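PDB 1S7J: phenazine biosynthesis protein PhzF family from Enterococcus faecalis, which probably acts as an isomerase, the activity generally assigned to the PhzF family. Local coordinates for residues A[211-214]-A[215-219]; A[152-155]-A[156-160]; A[61-64]-A[65-68]; A[40-44]-A[45-49]. One frame throughout, in Å; residues are numbered along the deposited sequence.

Interaction 1. Residues A[211-214]-A[215-219]; sequences IPYW and GKRLN
Tyr213 and Arg217, one helical turn apart, show how a flexible arginine can be laid along two aromatic rings. Its side chain runs beside the tyrosine and meets the phenol oxygen side-on with two nitrogens: NE donates to Tyr213 OH at 2.9 Å and NH1 to the same Tyr213 OH at 3.1 Å. The oxygen sits at the guanidinium edge, practically in its plane, while the phenol ring is turned 64° from that plane. Bends in the middle of the arginine chain bring the guanidinium alongside the phenol. The same phenol oxygen is also hydrogen-bonded to Glu139.

The indole of Trp214 forms the next layer. Its CZ3 lies over one face of the guanidinium, 3.8 Å from Arg217 NE and displaced from the middle of the group, with the two planes only 22° apart. The indole has two further neighbours: Tyr213 CE1 stands over the ring centre, and Leu218 CG reaches its edge, 3.8 Å from Trp214 CE3. Beneath the side chains run the helical bonds, among them Arg217 N to Tyr213 O and Leu218 N to Trp214 O; the turn ends at Asn219, where phi becomes positive.

Further out, Phe186 stacks on Trp214, which also packs on Thr178 and Ser180 of strand 175-180. Tyr141 and Phe147 meet the Tyr213 ring, seating the helix against strands 139-142 and 146-149, while Ile211 packs on strands 234-240 and 243-259.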
# COMPACT_ATOMS: atom_id res chain seq x y z
N ILE A 211 3.91 3.84 -11.42
CA ILE A 211 3.34 3.36 -12.68
C ILE A 211 3.46 4.38 -13.84
O ILE A 211 3.94 4.04 -14.92
CB ILE A 211 1.88 2.84 -12.49
CG1 ILE A 211 1.88 1.69 -11.47
CG2 ILE A 211 1.31 2.32 -13.81
CD1 ILE A 211 0.52 1.07 -11.24
N PRO A 212 2.99 5.63 -13.63
CA PRO A 212 3.10 6.61 -14.71
C PRO A 212 4.55 6.71 -15.21
O PRO A 212 4.81 6.60 -16.41
CB PRO A 212 2.68 7.90 -14.01
CG PRO A 212 1.62 7.42 -13.10
CD PRO A 212 2.24 6.19 -12.49
N TYR A 213 5.48 6.89 -14.27
CA TYR A 213 6.90 7.01 -14.59
C TYR A 213 7.44 5.87 -15.45
O TYR A 213 8.12 6.12 -16.46
CB TYR A 213 7.74 7.12 -13.30
CG TYR A 213 9.24 7.08 -13.56
CD1 TYR A 213 9.91 5.87 -13.68
CD2 TYR A 213 9.96 8.26 -13.77
CE1 TYR A 213 11.26 5.82 -14.02
CE2 TYR A 213 11.31 8.22 -14.12
CZ TYR A 213 11.95 6.98 -14.24
OH TYR A 213 13.27 6.91 -14.60
N TRP A 214 7.21 4.65 -15.02
CA TRP A 214 7.71 3.49 -15.74
C TRP A 214 6.95 3.14 -17.01
O TRP A 214 7.48 2.45 -17.89
CB TRP A 214 7.82 2.29 -14.81
CG TRP A 214 8.93 2.44 -13.84
CD1 TRP A 214 8.85 2.86 -12.54
CD2 TRP A 214 10.33 2.21 -14.09
NE1 TRP A 214 10.10 2.91 -11.98
CE2 TRP A 214 11.02 2.51 -12.91
CE3 TRP A 214 11.05 1.78 -15.22
CZ2 TRP A 214 12.42 2.40 -12.80
CZ3 TRP A 214 12.44 1.66 -15.12
CH2 TRP A 214 13.11 1.98 -13.92
N GLY A 215 5.70 3.56 -17.09
CA GLY A 215 4.92 3.30 -18.28
C GLY A 215 5.44 4.21 -19.38
O GLY A 215 5.68 3.77 -20.50
N LYS A 216 5.63 5.49 -19.03
CA LYS A 216 6.15 6.47 -19.97
C LYS A 216 7.57 6.12 -20.39
O LYS A 216 7.88 6.07 -21.57
CB LYS A 216 6.12 7.88 -19.34
CG LYS A 216 6.67 8.97 -20.26
CD LYS A 216 6.45 10.37 -19.69
CE LYS A 216 6.97 11.44 -20.65
NZ LYS A 216 6.62 12.83 -20.22
N ARG A 217 8.43 5.88 -19.40
CA ARG A 217 9.82 5.54 -19.66
C ARG A 217 10.01 4.21 -20.42
O ARG A 217 10.88 4.12 -21.29
CB ARG A 217 10.62 5.53 -18.36
CG ARG A 217 12.12 5.58 -18.57
CD ARG A 217 12.82 4.44 -17.85
NE ARG A 217 13.64 4.93 -16.74
CZ ARG A 217 14.90 4.56 -16.53
NH1 ARG A 217 15.57 5.05 -15.49
NH2 ARG A 217 15.50 3.70 -17.35
N LEU A 218 9.24 3.18 -20.06
CA LEU A 218 9.35 1.88 -20.72
C LEU A 218 8.45 1.76 -21.93
O LEU A 218 8.60 0.83 -22.74
CB LEU A 218 9.05 0.74 -19.74
CG LEU A 218 10.05 0.49 -18.62
CD1 LEU A 218 9.65 -0.74 -17.83
CD2 LEU A 218 11.45 0.32 -19.21
N ASN A 219 7.51 2.69 -22.04
CA ASN A 219 6.55 2.74 -23.15
C ASN A 219 5.65 1.49 -23.18
O ASN A 219 5.67 0.71 -24.14
CB ASN A 219 7.31 2.90 -24.48
CG ASN A 219 6.48 3.58 -25.55
OD1 ASN A 219 6.68 3.34 -26.75
ND2 ASN A 219 5.56 4.46 -25.14

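Interaction 2. Residues A[152-155]-A[156-160]; sequences DEET and VAKIT
Asp152 OD1 is gripped twice by Thr155, and this double grip opens helix 153-158. The Thr155 hydroxyl gives the shorter bond, OG1 to Asp152 OD1 at 2.7 Å, and arrives nearly in line with the C-O bond of the carboxylate. The amide, Thr155 N to Asp152 OD1 at 2.9 Å, comes instead from above the carboxylate plane. Asp152 thus serves as N-cap. With OG1 opposite the carbonyl carbon and next to the backbone nitrogen (chi1 -61°), the threonine presents hydroxyl and amide together to one oxygen.

Across the following turn the backbone continues the pattern: Val156 N bonds to Asp152 O, and Ala157 N reaches Glu153 O at 2.9 Å. Ile159 N still bonds to Thr155 O, although Ile159 has already left helical geometry. The side chains of Thr155 and Ile159 cross at an angle, with their two CG2 methyls 4.1 Å apart. Lys158 bends back so that NZ stands 3.9 Å from Glu154 OE2, a long salt bridge at an exposed surface.

Val156 turns inward to Val177 and Ala179 of strand 175-180, while Glu153 OE2 accepts from Asp182 N. At the far end Arg189 NH2 collects the carbonyls of Val156 and Ile159. The chemistry is that of a short helix bracketed by charge: an aspartate supplies negative charge at the N-terminal end and an arginine takes up carbonyls at the C-terminal end, both probably favourable to the helix dipole, whereas the Glu154-Lys158 pair can add only a weak attraction.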
# COMPACT_ATOMS: atom_id res chain seq x y z
N ASP A 152 20.12 -0.12 -10.03
CA ASP A 152 19.44 -1.38 -10.42
C ASP A 152 18.64 -1.98 -9.28
O ASP A 152 18.50 -1.36 -8.22
CB ASP A 152 20.47 -2.40 -10.95
CG ASP A 152 21.69 -2.58 -10.02
OD1 ASP A 152 21.66 -2.15 -8.85
OD2 ASP A 152 22.69 -3.17 -10.49
N GLU A 153 18.09 -3.18 -9.49
CA GLU A 153 17.30 -3.83 -8.45
C GLU A 153 18.17 -4.22 -7.27
O GLU A 153 17.76 -4.12 -6.11
CB GLU A 153 16.58 -5.07 -8.99
CG GLU A 153 15.74 -5.77 -7.92
CD GLU A 153 15.06 -7.05 -8.40
OE1 GLU A 153 14.74 -7.89 -7.53
OE2 GLU A 153 14.84 -7.21 -9.62
N GLU A 154 19.37 -4.71 -7.57
CA GLU A 154 20.31 -5.11 -6.54
C GLU A 154 20.60 -3.96 -5.58
O GLU A 154 20.73 -4.16 -4.37
CB GLU A 154 21.61 -5.60 -7.17
CG GLU A 154 22.51 -6.36 -6.17
CD GLU A 154 23.93 -6.50 -6.66
OE1 GLU A 154 24.35 -5.68 -7.51
OE2 GLU A 154 24.64 -7.43 -6.19
N THR A 155 20.73 -2.76 -6.12
CA THR A 155 21.02 -1.58 -5.30
C THR A 155 19.82 -1.13 -4.47
O THR A 155 19.98 -0.67 -3.33
CB THR A 155 21.52 -0.39 -6.16
OG1 THR A 155 22.74 -0.76 -6.84
CG2 THR A 155 21.79 0.83 -5.28
N VAL A 156 18.63 -1.23 -5.04
CA VAL A 156 17.41 -0.83 -4.35
C VAL A 156 17.18 -1.74 -3.16
O VAL A 156 16.89 -1.27 -2.05
CB VAL A 156 16.17 -0.91 -5.32
CG1 VAL A 156 14.90 -0.60 -4.58
CG2 VAL A 156 16.35 0.07 -6.45
N ALA A 157 17.29 -3.03 -3.41
CA ALA A 157 17.11 -4.05 -2.41
C ALA A 157 18.12 -3.92 -1.27
O ALA A 157 17.76 -3.94 -0.09
CB ALA A 157 17.22 -5.42 -3.05
N LYS A 158 19.39 -3.76 -1.64
CA LYS A 158 20.49 -3.67 -0.68
C LYS A 158 20.62 -2.45 0.24
O LYS A 158 21.11 -2.58 1.36
CB LYS A 158 21.83 -3.90 -1.40
CG LYS A 158 22.10 -5.36 -1.81
CD LYS A 158 23.56 -5.79 -1.65
CE LYS A 158 23.67 -7.32 -1.54
NZ LYS A 158 23.09 -8.05 -2.71
N ILE A 159 20.18 -1.28 -0.21
CA ILE A 159 20.30 -0.07 0.61
C ILE A 159 19.68 -0.09 2.00
O ILE A 159 18.65 -0.74 2.24
CB ILE A 159 19.80 1.22 -0.11
CG1 ILE A 159 18.30 1.13 -0.40
CG2 ILE A 159 20.61 1.46 -1.37
CD1 ILE A 159 17.64 2.48 -0.66
N THR A 160 20.31 0.64 2.90
CA THR A 160 19.85 0.78 4.26
C THR A 160 20.03 2.26 4.60
O THR A 160 21.12 2.73 4.95
CB THR A 160 20.62 -0.18 5.24
OG1 THR A 160 20.19 0.05 6.59
CG2 THR A 160 22.12 0.01 5.13

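Interaction 3. Residues A[61-64]-A[65-68]; sequences WFTP and EREI
Thr63 and Arg66 carry the polar part of this tight turn. The Thr63 hydroxyl is engaged twice by Arg66: NH1 of Arg66 donates to Thr63 OG1 at 2.7 Å, with the oxygen in the guanidinium plane and the bond nearly straight (164°), while Thr63 OG1 itself donates to Arg66 O at 3.1 Å, in the carbonyl plane and on a lone pair. Arg66 O also accepts Thr63 N at 3.0 Å, from well above the plane, so one carbonyl binds both backbone and side chain of the threonine. A chi1 of 67° sets OG1 between the backbone nitrogen and carbonyl carbon, facing the turn. Glu65 N adds a weak bond to the same hydroxyl.

Aromatic contact comes from Phe62, whose ring face receives Glu67 CB in a CH-pi contact, 4.1 Å from the centroid. The Glu67 carboxylate stacks over the ring with planes 29° apart, and its OE1 forms a salt bridge with Arg60.

The main apolar contact is Trp61 CB against Ile68 CG2 at 3.8 Å. Together these contacts close a beta hairpin whose second strand, about 67-68, is only weakly bonded, and whose Thr63 side chain touches Glu46, the predicted active-site residue.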
# COMPACT_ATOMS: atom_id res chain seq x y z
N TRP A 61 -10.20 3.04 8.49
CA TRP A 61 -8.87 2.53 8.80
C TRP A 61 -8.33 3.23 10.02
O TRP A 61 -8.55 4.42 10.22
CB TRP A 61 -7.89 2.76 7.66
CG TRP A 61 -8.40 2.46 6.30
CD1 TRP A 61 -8.16 1.33 5.56
CD2 TRP A 61 -9.17 3.32 5.47
NE1 TRP A 61 -8.72 1.45 4.32
CE2 TRP A 61 -9.35 2.66 4.24
CE3 TRP A 61 -9.73 4.60 5.64
CZ2 TRP A 61 -10.06 3.24 3.17
CZ3 TRP A 61 -10.44 5.17 4.59
CH2 TRP A 61 -10.60 4.49 3.37
N PHE A 62 -7.59 2.47 10.83
CA PHE A 62 -6.96 2.97 12.04
C PHE A 62 -5.58 2.39 12.19
O PHE A 62 -5.34 1.25 11.82
CB PHE A 62 -7.75 2.51 13.28
CG PHE A 62 -9.05 3.22 13.48
CD1 PHE A 62 -10.20 2.78 12.83
CD2 PHE A 62 -9.14 4.30 14.35
CE1 PHE A 62 -11.41 3.41 13.05
CE2 PHE A 62 -10.35 4.94 14.57
CZ PHE A 62 -11.50 4.49 13.92
N THR A 63 -4.63 3.20 12.63
CA THR A 63 -3.31 2.75 12.90
C THR A 63 -3.14 2.77 14.46
O THR A 63 -4.00 3.30 15.18
CB THR A 63 -2.20 3.54 12.18
OG1 THR A 63 -2.18 4.86 12.73
CG2 THR A 63 -2.45 3.63 10.69
N PRO A 64 -2.04 2.29 14.94
CA PRO A 64 -1.87 2.43 16.36
C PRO A 64 -1.93 3.85 16.93
O PRO A 64 -2.10 4.05 18.12
CB PRO A 64 -0.63 1.68 16.66
CG PRO A 64 -0.66 0.57 15.61
CD PRO A 64 -1.09 1.33 14.39
N GLU A 65 -1.71 4.84 16.03
CA GLU A 65 -1.71 6.26 16.43
C GLU A 65 -3.11 6.89 16.38
O GLU A 65 -3.54 7.55 17.33
CB GLU A 65 -0.74 7.05 15.59
CG GLU A 65 0.63 7.12 16.23
CD GLU A 65 1.51 8.11 15.51
OE1 GLU A 65 1.04 9.26 15.28
OE2 GLU A 65 2.64 7.76 15.13
N ARG A 66 -3.76 6.76 15.22
CA ARG A 66 -5.12 7.27 15.02
C ARG A 66 -5.68 6.91 13.62
O ARG A 66 -5.02 6.21 12.85
CB ARG A 66 -5.18 8.80 15.31
CG ARG A 66 -5.00 9.75 14.14
CD ARG A 66 -3.63 9.82 13.48
NE ARG A 66 -3.07 8.55 13.02
CZ ARG A 66 -2.30 8.43 11.93
NH1 ARG A 66 -1.79 7.25 11.59
NH2 ARG A 66 -2.09 9.49 11.14
N GLU A 67 -6.89 7.38 13.32
CA GLU A 67 -7.53 7.08 12.02
C GLU A 67 -6.91 7.81 10.83
O GLU A 67 -6.72 9.03 10.87
CB GLU A 67 -9.01 7.40 12.08
CG GLU A 67 -9.76 6.98 10.84
CD GLU A 67 -11.25 7.05 11.02
OE1 GLU A 67 -11.68 7.52 12.11
OE2 GLU A 67 -12.00 6.65 10.10
N ILE A 68 -6.60 7.06 9.78
CA ILE A 68 -6.01 7.63 8.59
C ILE A 68 -7.05 7.82 7.45
O ILE A 68 -8.10 7.20 7.46
CB ILE A 68 -4.77 6.79 8.13
CG1 ILE A 68 -4.07 7.46 6.89
CG2 ILE A 68 -5.18 5.35 7.85
CD1 ILE A 68 -3.63 8.92 7.05

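Interaction 4. Residues A[40-44]-A[45-49]; sequences IENNL and SETAF
Between helix 32-42 and strand 47-53 of a beta-alpha-beta unit, the connecting loop is drawn together by Asn42, Thr47 and a bridging water. The two side chains approach from opposite directions: Asn42 ND2 makes a weak hydrogen bond to Thr47 OG1 at 3.4 Å. The water completes the link, lying 2.9 Å from Asn42 OD1, 2.8 Å from Leu44 O and 2.7 Å from Thr47 OG1, so that it joins Asn42, the loop carbonyl of Leu44 and Thr47 of the strand. With chi1 at 54°, the Asn42 amide is turned back over its own backbone, where OD1 also receives a weak bond from Leu44 N. Asn43, with positive phi, takes the chain out of the helix at this point.

Within the loop, Ser45 OG donates to Glu46 OE2 at 2.8 Å, meeting the carboxylate from above its plane. The same oxygen is hydrogen-bonded to His73 NE2, so serine and histidine together help to fix the carboxylate.

Around the loop, Ser45 packs on Asn19 and His73, and Leu44 on Ala22 of strand 19-25. The chain then runs into strand 47-53, parallel to strand 19-25. This is the helix-to-strand return of a beta-alpha-beta crossover, and here it places Glu46, the predicted active-site residue, beside His73 and Cys71.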
# COMPACT_ATOMS: atom_id res chain seq x y z
N ILE A 40 -4.57 -0.20 18.54
CA ILE A 40 -3.42 -0.06 19.42
C ILE A 40 -3.04 -1.45 19.89
O ILE A 40 -1.88 -1.87 19.82
CB ILE A 40 -3.76 0.82 20.64
CG1 ILE A 40 -4.08 2.25 20.19
CG2 ILE A 40 -2.62 0.82 21.63
CD1 ILE A 40 -4.58 3.15 21.30
N GLU A 41 -4.07 -2.18 20.33
CA GLU A 41 -3.97 -3.52 20.86
C GLU A 41 -3.24 -4.55 19.97
O GLU A 41 -2.29 -5.20 20.44
CB GLU A 41 -5.38 -4.03 21.21
CG GLU A 41 -5.43 -5.42 21.83
CD GLU A 41 -4.69 -5.53 23.15
OE1 GLU A 41 -3.90 -6.48 23.30
OE2 GLU A 41 -4.91 -4.69 24.05
N ASN A 42 -3.70 -4.74 18.74
CA ASN A 42 -3.04 -5.70 17.87
C ASN A 42 -1.76 -5.17 17.26
O ASN A 42 -1.01 -5.90 16.61
CB ASN A 42 -3.99 -6.24 16.80
CG ASN A 42 -4.65 -5.15 16.00
OD1 ASN A 42 -4.03 -4.14 15.68
ND2 ASN A 42 -5.92 -5.36 15.64
N ASN A 43 -1.52 -3.86 17.46
CA ASN A 43 -0.32 -3.15 17.01
C ASN A 43 0.11 -3.41 15.57
O ASN A 43 1.30 -3.36 15.25
CB ASN A 43 0.83 -3.49 17.99
CG ASN A 43 1.85 -2.37 18.12
OD1 ASN A 43 1.49 -1.19 18.24
ND2 ASN A 43 3.12 -2.74 18.17
N LEU A 44 -0.83 -3.70 14.70
CA LEU A 44 -0.50 -3.95 13.30
C LEU A 44 -0.46 -2.65 12.52
O LEU A 44 -0.89 -1.61 13.02
CB LEU A 44 -1.51 -4.93 12.67
CG LEU A 44 -1.41 -6.37 13.18
CD1 LEU A 44 -2.50 -7.23 12.55
CD2 LEU A 44 -0.04 -6.93 12.85
N SER A 45 0.11 -2.70 11.32
CA SER A 45 0.24 -1.52 10.45
C SER A 45 -1.06 -0.70 10.45
O SER A 45 -1.08 0.48 10.85
CB SER A 45 0.59 -1.97 9.02
OG SER A 45 1.13 -0.92 8.25
N GLU A 46 -2.14 -1.34 10.05
CA GLU A 46 -3.46 -0.73 10.00
C GLU A 46 -4.50 -1.79 10.36
O GLU A 46 -4.27 -2.99 10.12
CB GLU A 46 -3.78 -0.21 8.57
CG GLU A 46 -3.29 1.21 8.21
CD GLU A 46 -1.82 1.27 7.77
OE1 GLU A 46 -1.21 2.37 7.88
OE2 GLU A 46 -1.28 0.25 7.29
N THR A 47 -5.62 -1.35 10.91
CA THR A 47 -6.74 -2.22 11.26
C THR A 47 -7.97 -1.62 10.58
O THR A 47 -8.39 -0.52 10.91
CB THR A 47 -6.99 -2.28 12.77
OG1 THR A 47 -5.85 -2.85 13.42
CG2 THR A 47 -8.21 -3.16 13.07
N ALA A 48 -8.52 -2.33 9.62
CA ALA A 48 -9.69 -1.87 8.88
C ALA A 48 -10.99 -2.41 9.43
O ALA A 48 -11.11 -3.59 9.69
CB ALA A 48 -9.54 -2.24 7.41
N PHE A 49 -11.96 -1.53 9.62
CA PHE A 49 -13.28 -1.90 10.12
C PHE A 49 -14.28 -1.55 9.03
O PHE A 49 -14.25 -0.44 8.49
CB PHE A 49 -13.62 -1.12 11.39
CG PHE A 49 -12.65 -1.34 12.50
CD1 PHE A 49 -11.44 -0.64 12.54
CD2 PHE A 49 -12.93 -2.23 13.53
CE1 PHE A 49 -10.54 -0.83 13.57
CE2 PHE A 49 -12.03 -2.43 14.57
CZ PHE A 49 -10.83 -1.72 14.59
O HOH W 1 -3.49 -1.79 14.02

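In the fold
From the N terminus, interaction 4 comes first and turns helix 32-42 into strand 47-53. Interaction 3 lies next along the chain, where strand 56-62, the antiparallel neighbour of strand 47-53, turns into 67-68. These two touch, with centres about 7 Å apart: Phe62 O lies 2.8 Å from Thr47 N in a probable hydrogen bond. Interaction 2 then caps helix 153-158, and interaction 1 ends helix 207-218; their centres are about 20 Å apart without touching, yet both helices pack on strand 175-180, through Val156 and Trp214. All four are local turns met in series, none enclosing another. Interactions 1 and 3 lie on opposite sides of the chain's centre, as do 1 and 4.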